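Local coordinates for phenol hydroxylase component phN (Pseudomonas stutzeri, PDB 3U52), which probably hydroxylates phenol and related aromatics at a carboxylate-bridged diiron centre, as the large subunit of a bacterial multicomponent monooxygenase, at residues A[176-181]-A[263-268]; A[187-192]-A[259-264]. One frame throughout, in Å; residues are numbered along the deposited sequence.

Interaction 1: A[176-181]-A[263-268]; sequences KSFFDD and DKWFWR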
# COMPACT_ATOMS: atom_id res chain seq x y z
N LYS A 176 -13.46 30.52 3.78
CA LYS A 176 -14.29 30.41 4.99
C LYS A 176 -15.69 31.03 4.83
O LYS A 176 -16.71 30.36 5.11
CB LYS A 176 -13.57 31.00 6.20
CG LYS A 176 -14.24 30.61 7.54
CD LYS A 176 -13.52 31.28 8.68
CE LYS A 176 -14.42 31.50 9.90
NZ LYS A 176 -14.75 30.23 10.58
N SER A 177 -15.76 32.28 4.36
CA SER A 177 -17.06 32.91 4.19
C SER A 177 -17.90 32.27 3.07
O SER A 177 -19.14 32.27 3.15
CB SER A 177 -16.93 34.44 3.98
OG SER A 177 -16.38 34.72 2.71
N PHE A 178 -17.26 31.70 2.04
CA PHE A 178 -17.97 30.91 1.00
C PHE A 178 -18.75 29.77 1.66
O PHE A 178 -19.97 29.58 1.43
CB PHE A 178 -16.96 30.30 -0.03
CG PHE A 178 -17.61 29.41 -1.06
CD1 PHE A 178 -17.79 28.06 -0.82
CD2 PHE A 178 -18.00 29.93 -2.30
CE1 PHE A 178 -18.42 27.24 -1.78
CE2 PHE A 178 -18.61 29.12 -3.31
CZ PHE A 178 -18.85 27.81 -3.03
N PHE A 179 -18.04 29.00 2.49
CA PHE A 179 -18.73 27.89 3.12
C PHE A 179 -19.67 28.27 4.30
O PHE A 179 -20.64 27.55 4.55
CB PHE A 179 -17.72 26.78 3.56
CG PHE A 179 -18.16 25.41 3.10
CD1 PHE A 179 -17.82 24.96 1.85
CD2 PHE A 179 -18.95 24.62 3.92
CE1 PHE A 179 -18.27 23.69 1.38
CE2 PHE A 179 -19.40 23.36 3.49
CZ PHE A 179 -19.07 22.89 2.22
N ASP A 180 -19.35 29.34 5.04
CA ASP A 180 -20.26 29.87 6.09
C ASP A 180 -21.56 30.30 5.45
O ASP A 180 -22.59 30.05 5.99
CB ASP A 180 -19.64 31.04 6.84
CG ASP A 180 -18.64 30.61 7.90
OD1 ASP A 180 -18.39 29.37 8.07
OD2 ASP A 180 -18.09 31.52 8.61
N ASP A 181 -21.50 30.93 4.27
CA ASP A 181 -22.68 31.37 3.52
C ASP A 181 -23.55 30.16 3.21
O ASP A 181 -24.74 30.16 3.55
CB ASP A 181 -22.17 32.13 2.27
CG ASP A 181 -23.28 32.85 1.47
OD1 ASP A 181 -24.46 32.50 1.55
OD2 ASP A 181 -22.91 33.75 0.68
N ASP A 263 -27.11 31.70 -10.21
CA ASP A 263 -26.41 32.98 -10.43
C ASP A 263 -25.49 33.34 -9.25
O ASP A 263 -24.33 33.72 -9.46
CB ASP A 263 -27.42 34.09 -10.63
CG ASP A 263 -28.20 34.00 -11.95
OD1 ASP A 263 -29.26 34.68 -12.03
OD2 ASP A 263 -27.81 33.28 -12.90
N LYS A 264 -26.01 33.23 -8.01
CA LYS A 264 -25.21 33.52 -6.77
C LYS A 264 -23.97 32.57 -6.61
O LYS A 264 -22.83 33.02 -6.40
CB LYS A 264 -26.09 33.38 -5.53
CG LYS A 264 -25.34 33.55 -4.20
CD LYS A 264 -26.28 33.34 -3.01
CE LYS A 264 -25.40 33.14 -1.81
NZ LYS A 264 -26.29 33.00 -0.58
N TRP A 265 -24.20 31.27 -6.76
CA TRP A 265 -23.16 30.32 -6.42
C TRP A 265 -22.20 30.14 -7.57
O TRP A 265 -21.06 29.82 -7.36
CB TRP A 265 -23.79 28.98 -5.96
CG TRP A 265 -24.33 29.23 -4.56
CD1 TRP A 265 -25.62 29.40 -4.19
CD2 TRP A 265 -23.54 29.45 -3.36
NE1 TRP A 265 -25.70 29.70 -2.84
CE2 TRP A 265 -24.44 29.69 -2.31
CE3 TRP A 265 -22.16 29.39 -3.07
CZ2 TRP A 265 -24.01 29.92 -0.96
CZ3 TRP A 265 -21.72 29.63 -1.73
CH2 TRP A 265 -22.65 29.89 -0.71
N PHE A 266 -22.67 30.32 -8.81
CA PHE A 266 -21.71 30.47 -9.91
C PHE A 266 -20.72 31.55 -9.54
O PHE A 266 -19.49 31.34 -9.66
CB PHE A 266 -22.34 30.86 -11.26
CG PHE A 266 -21.31 31.23 -12.29
CD1 PHE A 266 -21.10 32.57 -12.65
CD2 PHE A 266 -20.48 30.22 -12.84
CE1 PHE A 266 -20.11 32.91 -13.56
CE2 PHE A 266 -19.49 30.57 -13.80
CZ PHE A 266 -19.29 31.92 -14.11
N TRP A 267 -21.23 32.71 -9.12
CA TRP A 267 -20.38 33.88 -8.96
C TRP A 267 -19.47 33.76 -7.72
O TRP A 267 -18.28 33.99 -7.79
CB TRP A 267 -21.16 35.20 -9.02
CG TRP A 267 -20.17 36.34 -9.03
CD1 TRP A 267 -19.79 37.11 -7.97
CD2 TRP A 267 -19.43 36.83 -10.16
NE1 TRP A 267 -18.85 38.01 -8.37
CE2 TRP A 267 -18.60 37.86 -9.70
CE3 TRP A 267 -19.37 36.47 -11.51
CZ2 TRP A 267 -17.71 38.57 -10.56
CZ3 TRP A 267 -18.50 37.17 -12.37
CH2 TRP A 267 -17.69 38.20 -11.89
N ARG A 268 -20.03 33.30 -6.59
CA ARG A 268 -19.20 32.97 -5.43
C ARG A 268 -18.14 31.86 -5.69
O ARG A 268 -17.01 31.95 -5.21
CB ARG A 268 -20.09 32.58 -4.22
CG ARG A 268 -20.83 33.80 -3.61
CD ARG A 268 -20.88 33.71 -2.03
NE ARG A 268 -19.54 33.90 -1.46
CZ ARG A 268 -19.30 34.29 -0.22
NH1 ARG A 268 -20.30 34.50 0.61
NH2 ARG A 268 -18.05 34.44 0.21
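Asp181 binds Lys264 and Arg268 together in a buried salt-bridge network that ties helix 173-184 to helix 254-283, within the largely helical hydroxylase fold that houses the diiron site. The two segments run nearly antiparallel (161°) with axes 11.7 Å apart, so long side chains do the bridging. Across the two segments each carboxylate oxygen meets a different cation: OD1 of Asp181 receives NZ of the extended Lys264 at 2.9 Å on its syn side, while OD2 presents its anti lone pair to NH1 of Arg268 at 2.7 Å. Lys446 is a second partner of OD1 and Tyr447 adds a hydroxyl at OD2; the lysine ammonium of Lys264 also pairs with Glu189 and Glu443. Three acids and three bases thus gather here, which would probably keep the aspartate ionised despite its burial. Arg268 bends at chi2 and chi3, bringing both terminal nitrogens to helix 173-184; NH1 also makes a weak hydrogen bond to an aromatic side chain of another protein chain, and NH2 donates to OG of Ser177 at 3.0 Å, close to the guanidinium plane. That hydroxyl, turned back between backbone N and carbonyl carbon (chi1 71°), is also hydrogen-bonded to the carbonyl of Ser173. One guanidinium face lies against CA of Phe178. Beside this network, Trp265 directs the edge of its six-membered ring at the face of Phe178, a T-shaped pair with planes at 85°, and its NE1 probably bonds to Glu189. CZ3 of Trp265 sits 3.5 Å from CE2 of Phe178, and the carbonyl O of Phe178 lies in the indole plane, 3.4 Å from CH2 of Trp265.

Interaction 2: A[187-192]-A[259-264]; sequences PFEFLT and QRWIDK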
# COMPACT_ATOMS: atom_id res chain seq x y z
N PRO A 187 -31.45 24.10 3.64
CA PRO A 187 -30.96 22.84 3.06
C PRO A 187 -30.99 22.74 1.52
O PRO A 187 -30.04 22.22 0.93
CB PRO A 187 -31.87 21.76 3.72
CG PRO A 187 -33.12 22.54 4.17
CD PRO A 187 -32.65 23.92 4.49
N PHE A 188 -32.03 23.25 0.86
CA PHE A 188 -32.03 23.26 -0.60
C PHE A 188 -30.95 24.13 -1.22
O PHE A 188 -30.35 23.76 -2.26
CB PHE A 188 -33.42 23.58 -1.17
CG PHE A 188 -34.47 22.51 -0.86
CD1 PHE A 188 -35.46 22.75 0.07
CD2 PHE A 188 -34.45 21.29 -1.52
CE1 PHE A 188 -36.41 21.77 0.37
CE2 PHE A 188 -35.39 20.28 -1.23
CZ PHE A 188 -36.37 20.54 -0.26
N GLU A 189 -30.72 25.29 -0.61
CA GLU A 189 -29.65 26.19 -1.12
C GLU A 189 -28.29 25.55 -0.81
O GLU A 189 -27.41 25.56 -1.67
CB GLU A 189 -29.74 27.60 -0.54
CG GLU A 189 -28.67 28.53 -1.15
CD GLU A 189 -28.76 29.97 -0.67
OE1 GLU A 189 -27.92 30.76 -1.13
OE2 GLU A 189 -29.64 30.36 0.13
N PHE A 190 -28.16 24.95 0.36
CA PHE A 190 -26.89 24.25 0.69
C PHE A 190 -26.59 23.22 -0.42
O PHE A 190 -25.47 23.21 -0.99
CB PHE A 190 -26.91 23.57 2.06
CG PHE A 190 -25.65 22.77 2.38
CD1 PHE A 190 -24.49 23.39 2.84
CD2 PHE A 190 -25.60 21.40 2.15
CE1 PHE A 190 -23.33 22.65 3.12
CE2 PHE A 190 -24.45 20.67 2.42
CZ PHE A 190 -23.32 21.30 2.91
N LEU A 191 -27.57 22.38 -0.73
CA LEU A 191 -27.36 21.39 -1.80
C LEU A 191 -27.10 22.02 -3.18
O LEU A 191 -26.23 21.57 -3.95
CB LEU A 191 -28.53 20.40 -1.83
CG LEU A 191 -28.26 18.98 -1.30
CD1 LEU A 191 -27.04 18.71 -0.34
CD2 LEU A 191 -29.54 18.37 -0.84
N THR A 192 -27.82 23.10 -3.50
CA THR A 192 -27.61 23.75 -4.80
C THR A 192 -26.22 24.36 -4.88
O THR A 192 -25.59 24.33 -5.95
CB THR A 192 -28.72 24.78 -5.10
OG1 THR A 192 -29.97 24.09 -5.16
CG2 THR A 192 -28.46 25.48 -6.46
N GLN A 259 -32.81 29.44 -10.22
CA GLN A 259 -32.04 30.32 -11.12
C GLN A 259 -31.20 31.34 -10.34
O GLN A 259 -30.01 31.59 -10.65
CB GLN A 259 -32.97 31.08 -12.11
CG GLN A 259 -32.11 31.94 -13.08
CD GLN A 259 -31.34 31.06 -14.05
OE1 GLN A 259 -30.09 31.03 -14.07
NE2 GLN A 259 -32.06 30.35 -14.86
N ARG A 260 -31.82 31.96 -9.34
CA ARG A 260 -31.10 32.90 -8.50
C ARG A 260 -29.94 32.24 -7.75
O ARG A 260 -28.88 32.86 -7.59
CB ARG A 260 -32.03 33.55 -7.46
CG ARG A 260 -32.94 34.65 -8.03
CD ARG A 260 -33.91 35.17 -6.92
NE ARG A 260 -35.26 35.21 -7.49
CZ ARG A 260 -36.35 34.66 -6.97
NH1 ARG A 260 -36.33 34.05 -5.79
NH2 ARG A 260 -37.48 34.77 -7.64
N TRP A 261 -30.15 31.03 -7.22
CA TRP A 261 -29.04 30.30 -6.56
C TRP A 261 -27.93 29.95 -7.52
O TRP A 261 -26.78 29.99 -7.14
CB TRP A 261 -29.49 29.00 -5.86
CG TRP A 261 -30.39 29.26 -4.68
CD1 TRP A 261 -30.44 30.39 -3.91
CD2 TRP A 261 -31.31 28.34 -4.12
NE1 TRP A 261 -31.38 30.24 -2.92
CE2 TRP A 261 -31.92 28.98 -3.01
CE3 TRP A 261 -31.68 27.02 -4.44
CZ2 TRP A 261 -32.89 28.35 -2.20
CZ3 TRP A 261 -32.66 26.40 -3.64
CH2 TRP A 261 -33.25 27.07 -2.55
N ILE A 262 -28.27 29.57 -8.75
CA ILE A 262 -27.23 29.28 -9.76
C ILE A 262 -26.43 30.59 -10.00
O ILE A 262 -25.21 30.58 -10.01
CB ILE A 262 -27.86 28.71 -11.05
CG1 ILE A 262 -28.32 27.24 -10.87
CG2 ILE A 262 -26.94 28.85 -12.25
CD1 ILE A 262 -29.13 26.69 -12.05
N ASP A 263 -27.11 31.70 -10.21
CA ASP A 263 -26.41 32.98 -10.43
C ASP A 263 -25.49 33.34 -9.25
O ASP A 263 -24.33 33.72 -9.46
CB ASP A 263 -27.42 34.09 -10.63
CG ASP A 263 -28.20 34.00 -11.95
OD1 ASP A 263 -29.26 34.68 -12.03
OD2 ASP A 263 -27.81 33.28 -12.90
N LYS A 264 -26.01 33.23 -8.01
CA LYS A 264 -25.21 33.52 -6.77
C LYS A 264 -23.97 32.57 -6.61
O LYS A 264 -22.83 33.02 -6.40
CB LYS A 264 -26.09 33.38 -5.53
CG LYS A 264 -25.34 33.55 -4.20
CD LYS A 264 -26.28 33.34 -3.01
CE LYS A 264 -25.40 33.14 -1.81
NZ LYS A 264 -26.29 33.00 -0.58
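Helices 187-192 and 259-264 cross at -47° with axes 10.3 Å apart, and their backbones come nearest at Glu189 and Trp261, whose CA atoms are 6.8 Å apart. Trp261 fills the interval. One face of its indole is covered by the extended chain of Glu189: CG of Glu189 stands over the five-membered ring, 3.6 Å from the centroid and 9° off the normal, in a CH-pi contact. The carboxylate continues almost parallel to the ring, planes 14° apart, and its OE1 binds NZ of Lys264 at 2.8 Å. At the six-membered end, CB of Phe188 touches CH2 of Trp261 at 3.8 Å. Thr192 meets CE3 of the indole with OG1, a hydroxyl already donating to the carbonyl O of Phe188 at 2.9 Å, and rests CG2 on the tryptophan CB. A leucine in place of Trp261 would probably open a gap against Glu189, leaving its aliphatic chain without a flat support and freer to turn away from Lys264. Behind the contact, Phe188 lines a xenon site and packs with Thr192 on Ile247 of helix 220-250, while Phe190 reaches back to helix 173-184.

Overall arrangement
Both interactions are buried, and both end on helix 254-283, which meets in turn the consecutive helices 173-184 and 187-216; their centres lie about 9 Å apart. Lys264 is common to the two, its ammonium shared by an acid from each partner helix, and the probable hydrogen bond from Trp265 NE1 to Glu189 OE1, at 3.0 Å, joins one contact to the other. Interaction 1, nearer the chain centre, is the more ionic and is also packed on by another protein chain of the assembly. No other chain touches the segments of interaction 2, where one indole fills the interface and a single salt bridge, Glu189 to Lys264, joins the two segments.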